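Local coordinates for anthrone oxidase-like protein (Streptomyces ambofaciens, PDB 5F9P) that opens ring B oxidatively by cleaving a carbon-carbon bond in atypical angucycline biosynthesis, and probably acts as a monooxygenase, at residues Glu67-Glu70 with Lys71-Gly75; Glu76-Lys79 with His80-Pro84; Pro144-Ala147 with Phe148-Gln151; Gln195-Asp198 with Glu199-Ala203. One frame throughout, in Å; residues are numbered along the deposited sequence.

Contact 1 (Glu67-Glu70 with Lys71-Gly75); sequences EDLE and KRYAG
Leu69 lies over one face of the Tyr73 ring, one helical turn further on. Its CG sits 3.8 Å above the ring plane, toward the rim; the line to the centroid is 23° off the normal, which makes it a CH-pi contact. Methyl CD2 of Leu69 extends the cover along the ring, 3.7 Å from Tyr73 CE2. Glu70 comes from a different direction: its OE1 stands near the ring plane, 3.4 Å from CD2 of Tyr73, with carboxylate and ring planes 70° apart. A bend at chi2 of Glu70 (-57°) brings the acid back to that edge. The helix backbone sets this spacing, through Tyr73 N to Leu69 O at 3.0 Å and Ala74 N to Glu70 O at 2.9 Å. Further out, Arg167 makes a cation-pi contact with Tyr73, while Leu69 rests on Leu10, Val12 and Trp63 of the barrel. OD2 of Asp68 salt-bridges Arg64; Lys71 NZ, 4.5 Å from Asp68 OD1, is beyond a salt bridge and probably adds long-range attraction. The chemistry is consistent with an amphipathic helix: Leu69 and Tyr73 form its apolar side, and a carboxylate at the ring's C-H edge probably meets a weakly positive rim.

Contact 2 (Glu76-Lys79 with His80-Pro84); sequences EEFK and HRTLP
Glu76 O accepts from His80 N at 2.9 Å, and the two side chains run alongside each other, with CG of Glu76 in the imidazole plane at the ring edge and carboxylate and ring nearly coplanar (10°). Glu77 O is shared by two donors, Arg81 N at 2.7 Å and Thr82 N at 2.9 Å, which reach it from opposite faces of the carbonyl plane. At its far end, OE2 of Glu77 accepts from a water that also bonds Thr82 OG1 at 2.7 Å. The same OE2 bonds His240, in a C-terminal histidine run that is probably a purification tag. Phe78 O takes Leu83 N at 3.1 Å; this bond and Thr82 N to Glu77 O, each spanning five residues, define a pi-type turn. With CG of Phe78 anti to its own N (chi1 -180°), the ring lies against Leu83, whose CG is over one face and whose CD1 is 3.4 Å from CE2 of Phe78. Lys79 places its CB over the centre of the His80 ring, 3.9 Å above the plane. Lys79 O meets CD of Pro84 at 3.4 Å. Glu77 O, taking a four- and a five-residue donor, thus marks the step from alpha to pi spacing; the amides of His80 to Leu83 all find carbonyls, and Pro84 has no N-H to give, consistent with the kink there.

Contact 3 (Pro144-Ala147 with Phe148-Gln151); sequences PGQA and FLAQ
The Phe148 ring has Gln146 O and CG of Leu149 over the same face, Leu149 CG 4.0 Å above the plane and toward the rim. At the edge stand a water oxygen, lying in the ring plane, and Gly145 O close to it. Gln146 also runs alongside the ring, its CB 3.7 Å from CE1 of Phe148, with the amide turned 67° from the ring plane. Phe148 CG lies between the backbone N and the carbonyl carbon (chi1 69°), a crowded position that folds the ring back over Gln146. The edge water joins the two halves of the turn, donating to Gly145 O at 3.2 Å and accepting from Phe148 N at 2.9 Å. Across the backbone, Leu149 N bonds Gln146 O at 3.0 Å and Ala150 N bonds Ala147 O at 3.3 Å. Each donor stands well above its carbonyl plane, 51° out of it for Leu149, consistent with the tighter three-residue spacing. The Gln146 amide is held by NE2 bonding to Leu142 O and to a glycerol, probably from the crystallisation liquor. Phe148 packs on Ala200 and Arg201 of helix 199-211, and Leu149 faces the barrel at Phe155, His158 and Leu104. Successive bonds between residues three apart define a 3-10 segment, here in the loop that leads from helix 135-142 into strand 155-167 of the eight-stranded barrel.

Contact 4 (Gln195-Asp198 with Glu199-Ala203); sequences QDQD and EARKA
Asp198 accepts the N-H of Ala200 on its OD1 at 2.9 Å, through the anti lone pair and with a fairly straight N-H...O angle of 157°. Its CG is anti to the backbone N (chi1 -157°), which swings the carboxylate toward the first turn; Asp198 O accepts from Lys202 N at 3.2 Å and weakly from Arg201 N. Asp198 is therefore the N-cap of helix 199-211, its side chain bonding an amide of the first turn, and the negative carboxylate probably interacts well with the helix's positive end. Gln197, just before the cap, lays its amide over one face of the Arg201 guanidinium: CD is 3.7 Å above that plane, toward its rim, and the two planes are only 13° apart. The stack carries no hydrogen bond between the two groups. Each is instead fixed by main-chain carbonyls, Gln197 NE2 by Gln192 O, Arg201 by Tyr189 O and Arg190 O. Gln197 OE1 also touches CG of Lys202 at 3.6 Å. Beyond that, Lys202 NZ forms a salt bridge with Glu199 OE2 at 2.6 Å, on the carboxylate's syn side, and a water donates to both Glu199 OE2 and Gln197 O.

In the fold
All four contacts are local and run in series along the chain: each joins adjoining segments, so none closes a long loop, and none nests with or crosses another. Contact 1 passes straight into contact 2, and together they join helix 66-74 to helix 76-88 where Tyr73 CD1 meets Phe78 CZ at 3.5 Å. Barrel strands follow before contact 3. Contact 4 meets it through Phe148 CZ, 3.3 Å from Arg201 CB, which brings the 3-10 loop before strand 155-167 against the start of helix 199-211. The two pairs lie on opposite sides of the chain's centre; the centres of contacts 2 and 4 are about 46 Å apart.

Contact 1 (Glu67-Glu70 with Lys71-Gly75)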
loop_
_atom_site.group_PDB
_atom_site.type_symbol
_atom_site.label_atom_id
_atom_site.label_comp_id
_atom_site.label_asym_id
_atom_site.label_seq_id
_atom_site.Cartn_x
_atom_site.Cartn_y
_atom_site.Cartn_z
ATOM N N GLU A 67 -12.749 5.259 14.029
ATOM C CA GLU A 67 -12.945 5.241 15.470
ATOM C C GLU A 67 -12.197 4.055 16.093
ATOM O O GLU A 67 -11.519 4.196 17.110
ATOM C CB GLU A 67 -14.447 5.192 15.775
ATOM C CG GLU A 67 -14.837 5.598 17.178
ATOM C CD GLU A 67 -16.356 5.618 17.369
ATOM O OE1 GLU A 67 -17.074 5.828 16.366
ATOM O OE2 GLU A 67 -16.829 5.419 18.512
ATOM N N ASP A 68 -12.284 2.897 15.451
ATOM C CA ASP A 68 -11.534 1.727 15.898
ATOM C C ASP A 68 -10.027 1.957 15.807
ATOM O O ASP A 68 -9.285 1.630 16.727
ATOM C CB ASP A 68 -11.922 0.498 15.078
ATOM C CG ASP A 68 -13.395 0.159 15.204
ATOM O OD1 ASP A 68 -13.909 0.158 16.339
ATOM O OD2 ASP A 68 -14.036 -0.099 14.168
ATOM N N LEU A 69 -9.576 2.512 14.688
ATOM C CA LEU A 69 -8.154 2.820 14.513
ATOM C C LEU A 69 -7.606 3.748 15.598
ATOM O O LEU A 69 -6.496 3.549 16.101
ATOM C CB LEU A 69 -7.915 3.471 13.157
ATOM C CG LEU A 69 -6.483 3.956 12.926
ATOM C CD1 LEU A 69 -5.548 2.762 12.864
ATOM C CD2 LEU A 69 -6.384 4.822 11.653
ATOM N N GLU A 70 -8.368 4.783 15.930
ATOM C CA GLU A 70 -7.920 5.762 16.914
ATOM C C GLU A 70 -7.741 5.130 18.291
ATOM O O GLU A 70 -6.840 5.504 19.044
ATOM C CB GLU A 70 -8.892 6.948 16.976
ATOM C CG GLU A 70 -8.839 7.838 15.738
ATOM C CD GLU A 70 -7.446 8.394 15.475
ATOM O OE1 GLU A 70 -6.633 8.424 16.426
ATOM O OE2 GLU A 70 -7.160 8.795 14.318
ATOM N N LYS A 71 -8.608 4.177 18.615
ATOM C CA LYS A 71 -8.495 3.428 19.865
ATOM C C LYS A 71 -7.150 2.729 19.919
ATOM O O LYS A 71 -6.499 2.692 20.961
ATOM C CB LYS A 71 -9.629 2.400 19.973
ATOM C CG LYS A 71 -10.000 1.983 21.390
ATOM C CD LYS A 71 -11.437 1.454 21.419
ATOM C CE LYS A 71 -12.425 2.523 20.929
ATOM N NZ LYS A 71 -13.738 1.971 20.474
ATOM N N ARG A 72 -6.719 2.176 18.791
ATOM C CA ARG A 72 -5.394 1.578 18.745
ATOM C C ARG A 72 -4.282 2.616 18.953
ATOM O O ARG A 72 -3.320 2.377 19.694
ATOM C CB ARG A 72 -5.174 0.844 17.427
ATOM C CG ARG A 72 -3.701 0.642 17.132
ATOM C CD ARG A 72 -3.529 -0.299 15.987
ATOM N NE ARG A 72 -2.162 -0.323 15.500
ATOM C CZ ARG A 72 -1.107 -0.574 16.257
ATOM N NH1 ARG A 72 -1.264 -0.794 17.558
ATOM N NH2 ARG A 72 0.105 -0.590 15.712
ATOM N N TYR A 73 -4.423 3.769 18.302
ATOM C CA TYR A 73 -3.433 4.838 18.419
ATOM C C TYR A 73 -3.345 5.335 19.858
ATOM O O TYR A 73 -2.319 5.863 20.280
ATOM C CB TYR A 73 -3.789 6.016 17.516
ATOM C CG TYR A 73 -3.496 5.828 16.043
ATOM C CD1 TYR A 73 -2.653 4.818 15.591
ATOM C CD2 TYR A 73 -4.063 6.677 15.098
ATOM C CE1 TYR A 73 -2.386 4.659 14.232
ATOM C CE2 TYR A 73 -3.806 6.529 13.749
ATOM C CZ TYR A 73 -2.964 5.524 13.318
ATOM O OH TYR A 73 -2.713 5.388 11.962
ATOM N N ALA A 74 -4.429 5.174 20.606
ATOM C CA ALA A 74 -4.462 5.658 21.989
ATOM C C ALA A 74 -3.904 4.626 22.965
ATOM O O ALA A 74 -3.680 4.937 24.132
ATOM C CB ALA A 74 -5.887 6.059 22.385
ATOM N N GLY A 75 -3.679 3.405 22.481
ATOM C CA GLY A 75 -3.113 2.339 23.298
ATOM C C GLY A 75 -1.689 2.630 23.744
ATOM O O GLY A 75 -0.943 3.312 23.040
#

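Contact 2 (Glu76-Lys79 with His80-Pro84)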
loop_
_atom_site.group_PDB
_atom_site.type_symbol
_atom_site.label_atom_id
_atom_site.label_comp_id
_atom_site.label_asym_id
_atom_site.label_seq_id
_atom_site.Cartn_x
_atom_site.Cartn_y
_atom_site.Cartn_z
ATOM N N GLU A 76 -1.313 2.109 24.909
ATOM C CA GLU A 76 0.009 2.363 25.481
ATOM C C GLU A 76 1.173 1.659 24.774
ATOM O O GLU A 76 2.279 2.194 24.736
ATOM C CB GLU A 76 0.039 1.995 26.962
ATOM C CG GLU A 76 -0.391 3.116 27.868
ATOM C CD GLU A 76 -1.808 2.949 28.332
ATOM O OE1 GLU A 76 -2.354 1.829 28.180
ATOM O OE2 GLU A 76 -2.376 3.936 28.849
ATOM N N GLU A 77 0.944 0.452 24.256
ATOM C CA GLU A 77 2.007 -0.237 23.528
ATOM C C GLU A 77 2.376 0.584 22.311
ATOM O O GLU A 77 3.551 0.844 22.055
ATOM C CB GLU A 77 1.613 -1.655 23.083
ATOM C CG GLU A 77 2.737 -2.313 22.262
ATOM C CD GLU A 77 2.326 -3.598 21.554
ATOM O OE1 GLU A 77 1.124 -3.948 21.603
ATOM O OE2 GLU A 77 3.220 -4.254 20.951
ATOM N N PHE A 78 1.362 1.008 21.566
ATOM C CA PHE A 78 1.595 1.787 20.355
ATOM C C PHE A 78 2.385 3.052 20.650
ATOM O O PHE A 78 3.371 3.359 19.976
ATOM C CB PHE A 78 0.278 2.143 19.661
ATOM C CG PHE A 78 0.463 2.947 18.398
ATOM C CD1 PHE A 78 0.811 2.322 17.207
ATOM C CD2 PHE A 78 0.312 4.324 18.406
ATOM C CE1 PHE A 78 0.986 3.052 16.055
ATOM C CE2 PHE A 78 0.489 5.059 17.247
ATOM C CZ PHE A 78 0.822 4.421 16.072
ATOM N N LYS A 79 1.945 3.794 21.661
ATOM C CA LYS A 79 2.567 5.072 21.983
ATOM C C LYS A 79 3.998 4.934 22.512
ATOM O O LYS A 79 4.886 5.693 22.127
ATOM C CB LYS A 79 1.710 5.838 22.998
ATOM C CG LYS A 79 0.315 6.193 22.482
ATOM C CD LYS A 79 -0.393 7.242 23.352
ATOM C CE LYS A 79 -0.549 6.794 24.805
ATOM N NZ LYS A 79 -1.394 7.744 25.591
ATOM N N HIS A 80 4.218 3.966 23.400
ATOM C CA HIS A 80 5.458 3.920 24.167
ATOM C C HIS A 80 6.423 2.825 23.730
ATOM O O HIS A 80 7.611 2.878 24.048
ATOM C CB HIS A 80 5.146 3.803 25.655
ATOM C CG HIS A 80 4.224 4.869 26.140
ATOM N ND1 HIS A 80 4.583 6.198 26.173
ATOM C CD2 HIS A 80 2.941 4.814 26.573
ATOM C CE1 HIS A 80 3.568 6.916 26.620
ATOM N NE2 HIS A 80 2.559 6.099 26.869
ATOM N N ARG A 81 5.923 1.834 23.006
ATOM C CA ARG A 81 6.807 0.802 22.486
ATOM C C ARG A 81 6.934 0.903 20.977
ATOM O O ARG A 81 8.022 1.083 20.450
ATOM C CB ARG A 81 6.327 -0.595 22.874
ATOM C CG ARG A 81 7.268 -1.702 22.364
ATOM C CD ARG A 81 6.817 -3.093 22.802
ATOM N NE ARG A 81 7.673 -4.134 22.235
ATOM C CZ ARG A 81 7.676 -5.400 22.636
ATOM N NH1 ARG A 81 6.866 -5.789 23.609
ATOM N NH2 ARG A 81 8.485 -6.280 22.058
ATOM N N THR A 82 5.806 0.812 20.286
ATOM C CA THR A 82 5.808 0.701 18.832
ATOM C C THR A 82 6.441 1.874 18.098
ATOM O O THR A 82 7.361 1.680 17.284
ATOM C CB THR A 82 4.397 0.478 18.310
ATOM O OG1 THR A 82 3.863 -0.674 18.962
ATOM C CG2 THR A 82 4.435 0.217 16.803
ATOM N N LEU A 83 5.956 3.086 18.377
ATOM C CA LEU A 83 6.464 4.276 17.697
ATOM C C LEU A 83 7.951 4.533 17.949
ATOM O O LEU A 83 8.713 4.736 17.007
ATOM C CB LEU A 83 5.634 5.507 18.061
ATOM C CG LEU A 83 4.329 5.554 17.285
ATOM C CD1 LEU A 83 3.420 6.656 17.806
ATOM C CD2 LEU A 83 4.643 5.738 15.801
ATOM N N PRO A 84 8.368 4.532 19.223
ATOM C CA PRO A 84 9.784 4.730 19.547
ATOM C C PRO A 84 10.694 3.623 18.971
ATOM O O PRO A 84 11.791 3.923 18.473
ATOM C CB PRO A 84 9.797 4.707 21.078
ATOM C CG PRO A 84 8.399 5.059 21.474
ATOM C CD PRO A 84 7.529 4.450 20.429
HETATM O O HOH W 1 5.329 -2.911 19.436
#

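Contact 3 (Pro144-Ala147 with Phe148-Gln151)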
loop_
_atom_site.group_PDB
_atom_site.type_symbol
_atom_site.label_atom_id
_atom_site.label_comp_id
_atom_site.label_asym_id
_atom_site.label_seq_id
_atom_site.Cartn_x
_atom_site.Cartn_y
_atom_site.Cartn_z
ATOM N N PRO A 144 -9.840 4.833 -13.765
ATOM C CA PRO A 144 -10.496 4.663 -15.076
ATOM C C PRO A 144 -9.555 5.018 -16.221
ATOM O O PRO A 144 -9.607 4.395 -17.277
ATOM C CB PRO A 144 -11.659 5.660 -15.022
ATOM C CG PRO A 144 -11.942 5.843 -13.560
ATOM C CD PRO A 144 -10.621 5.688 -12.850
ATOM N N GLY A 145 -8.695 6.008 -16.008
ATOM C CA GLY A 145 -7.746 6.432 -17.028
ATOM C C GLY A 145 -6.784 5.346 -17.484
ATOM O O GLY A 145 -6.232 5.413 -18.592
ATOM N N GLN A 146 -6.577 4.338 -16.639
ATOM C CA GLN A 146 -5.634 3.273 -16.956
ATOM C C GLN A 146 -6.275 1.900 -17.205
ATOM O O GLN A 146 -5.699 0.856 -16.891
ATOM C CB GLN A 146 -4.554 3.185 -15.880
ATOM C CG GLN A 146 -3.781 4.494 -15.722
ATOM C CD GLN A 146 -2.481 4.313 -14.969
ATOM O OE1 GLN A 146 -1.402 4.363 -15.557
ATOM N NE2 GLN A 146 -2.576 4.117 -13.661
ATOM N N ALA A 147 -7.466 1.905 -17.784
ATOM C CA ALA A 147 -8.111 0.655 -18.158
ATOM C C ALA A 147 -7.190 -0.185 -19.054
ATOM O O ALA A 147 -7.265 -1.411 -19.047
ATOM C CB ALA A 147 -9.448 0.932 -18.855
ATOM N N PHE A 148 -6.307 0.466 -19.809
ATOM C CA PHE A 148 -5.428 -0.258 -20.729
ATOM C C PHE A 148 -4.543 -1.272 -20.003
ATOM O O PHE A 148 -4.044 -2.212 -20.617
ATOM C CB PHE A 148 -4.518 0.709 -21.505
ATOM C CG PHE A 148 -3.487 1.375 -20.637
ATOM C CD1 PHE A 148 -3.770 2.574 -19.995
ATOM C CD2 PHE A 148 -2.252 0.776 -20.424
ATOM C CE1 PHE A 148 -2.825 3.182 -19.172
ATOM C CE2 PHE A 148 -1.307 1.373 -19.603
ATOM C CZ PHE A 148 -1.593 2.578 -18.973
ATOM N N LEU A 149 -4.316 -1.061 -18.709
ATOM C CA LEU A 149 -3.402 -1.920 -17.953
ATOM C C LEU A 149 -3.809 -3.388 -18.035
ATOM O O LEU A 149 -2.958 -4.265 -18.099
ATOM C CB LEU A 149 -3.326 -1.487 -16.488
ATOM C CG LEU A 149 -2.500 -0.253 -16.108
ATOM C CD1 LEU A 149 -2.771 0.080 -14.648
ATOM C CD2 LEU A 149 -1.009 -0.485 -16.363
ATOM N N ALA A 150 -5.114 -3.643 -18.032
ATOM C CA ALA A 150 -5.628 -5.012 -18.035
ATOM C C ALA A 150 -5.132 -5.834 -19.223
ATOM O O ALA A 150 -5.173 -7.066 -19.184
ATOM C CB ALA A 150 -7.156 -5.014 -17.986
ATOM N N GLN A 151 -4.670 -5.164 -20.275
ATOM C CA GLN A 151 -4.145 -5.875 -21.432
ATOM C C GLN A 151 -2.620 -5.836 -21.519
ATOM O O GLN A 151 -2.037 -6.353 -22.461
ATOM C CB GLN A 151 -4.801 -5.385 -22.726
ATOM C CG GLN A 151 -6.251 -5.865 -22.901
ATOM C CD GLN A 151 -7.233 -5.077 -22.061
ATOM O OE1 GLN A 151 -8.113 -5.644 -21.398
ATOM N NE2 GLN A 151 -7.101 -3.756 -22.089
HETATM O O HOH W 2 -7.121 3.141 -20.599
#

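Contact 4 (Gln195-Asp198 with Glu199-Ala203)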
loop_
_atom_site.group_PDB
_atom_site.type_symbol
_atom_site.label_atom_id
_atom_site.label_comp_id
_atom_site.label_asym_id
_atom_site.label_seq_id
_atom_site.Cartn_x
_atom_site.Cartn_y
_atom_site.Cartn_z
ATOM N N GLN A 195 7.695 4.891 -28.128
ATOM C CA GLN A 195 7.102 4.152 -29.242
ATOM C C GLN A 195 6.265 2.965 -28.774
ATOM O O GLN A 195 5.313 2.555 -29.453
ATOM C CB GLN A 195 8.175 3.692 -30.242
ATOM C CG GLN A 195 9.475 3.128 -29.621
ATOM C CD GLN A 195 10.463 4.216 -29.192
ATOM O OE1 GLN A 195 10.129 5.400 -29.179
ATOM N NE2 GLN A 195 11.691 3.811 -28.845
ATOM N N ASP A 196 6.600 2.414 -27.608
ATOM C CA ASP A 196 5.917 1.198 -27.161
ATOM C C ASP A 196 4.846 1.415 -26.115
ATOM O O ASP A 196 4.118 0.486 -25.769
ATOM C CB ASP A 196 6.926 0.159 -26.691
ATOM C CG ASP A 196 7.832 -0.283 -27.810
ATOM O OD1 ASP A 196 7.296 -0.825 -28.799
ATOM O OD2 ASP A 196 9.056 -0.052 -27.720
ATOM N N GLN A 197 4.753 2.642 -25.614
ATOM C CA GLN A 197 3.712 3.000 -24.667
ATOM C C GLN A 197 2.384 3.216 -25.379
ATOM O O GLN A 197 2.324 3.851 -26.432
ATOM C CB GLN A 197 4.086 4.279 -23.929
ATOM C CG GLN A 197 5.302 4.172 -23.034
ATOM C CD GLN A 197 5.509 5.433 -22.213
ATOM O OE1 GLN A 197 4.579 6.225 -22.025
ATOM N NE2 GLN A 197 6.726 5.630 -21.730
ATOM N N ASP A 198 1.319 2.702 -24.783
ATOM C CA ASP A 198 -0.039 3.032 -25.210
ATOM C C ASP A 198 -0.277 4.545 -25.064
ATOM O O ASP A 198 0.225 5.160 -24.131
ATOM C CB ASP A 198 -1.046 2.275 -24.341
ATOM C CG ASP A 198 -2.390 2.112 -25.019
ATOM O OD1 ASP A 198 -3.130 3.123 -25.160
ATOM O OD2 ASP A 198 -2.698 0.962 -25.410
ATOM N N GLU A 199 -1.036 5.144 -25.975
ATOM C CA GLU A 199 -1.298 6.577 -25.876
ATOM C C GLU A 199 -2.175 6.887 -24.665
ATOM O O GLU A 199 -2.101 7.972 -24.098
ATOM C CB GLU A 199 -1.897 7.128 -27.179
ATOM C CG GLU A 199 -0.893 7.147 -28.364
ATOM C CD GLU A 199 0.281 8.097 -28.121
ATOM O OE1 GLU A 199 0.003 9.254 -27.747
ATOM O OE2 GLU A 199 1.475 7.697 -28.290
ATOM N N ALA A 200 -2.998 5.924 -24.266
ATOM C CA ALA A 200 -3.806 6.069 -23.055
ATOM C C ALA A 200 -2.906 6.090 -21.807
ATOM O O ALA A 200 -3.214 6.764 -20.814
ATOM C CB ALA A 200 -4.851 4.968 -22.969
ATOM N N ARG A 201 -1.779 5.380 -21.863
ATOM C CA ARG A 201 -0.812 5.464 -20.764
ATOM C C ARG A 201 -0.228 6.867 -20.665
ATOM O O ARG A 201 -0.197 7.452 -19.586
ATOM C CB ARG A 201 0.317 4.443 -20.902
ATOM C CG ARG A 201 1.499 4.731 -19.972
ATOM C CD ARG A 201 2.594 3.694 -20.111
ATOM N NE ARG A 201 3.752 4.003 -19.263
ATOM C CZ ARG A 201 4.799 3.193 -19.112
ATOM N NH1 ARG A 201 4.827 2.026 -19.753
ATOM N NH2 ARG A 201 5.806 3.540 -18.314
ATOM N N LYS A 202 0.221 7.404 -21.796
ATOM C CA LYS A 202 0.793 8.758 -21.836
ATOM C C LYS A 202 -0.185 9.814 -21.324
ATOM O O LYS A 202 0.201 10.777 -20.659
ATOM C CB LYS A 202 1.226 9.110 -23.263
ATOM C CG LYS A 202 2.213 8.127 -23.888
ATOM C CD LYS A 202 2.576 8.565 -25.307
ATOM C CE LYS A 202 3.608 7.641 -25.945
ATOM N NZ LYS A 202 3.871 8.004 -27.378
ATOM N N ALA A 203 -1.457 9.634 -21.646
ATOM C CA ALA A 203 -2.481 10.571 -21.216
ATOM C C ALA A 203 -2.683 10.471 -19.711
ATOM O O ALA A 203 -2.752 11.482 -19.021
ATOM C CB ALA A 203 -3.793 10.309 -21.956
HETATM O O HOH W 3 1.614 5.082 -29.076
#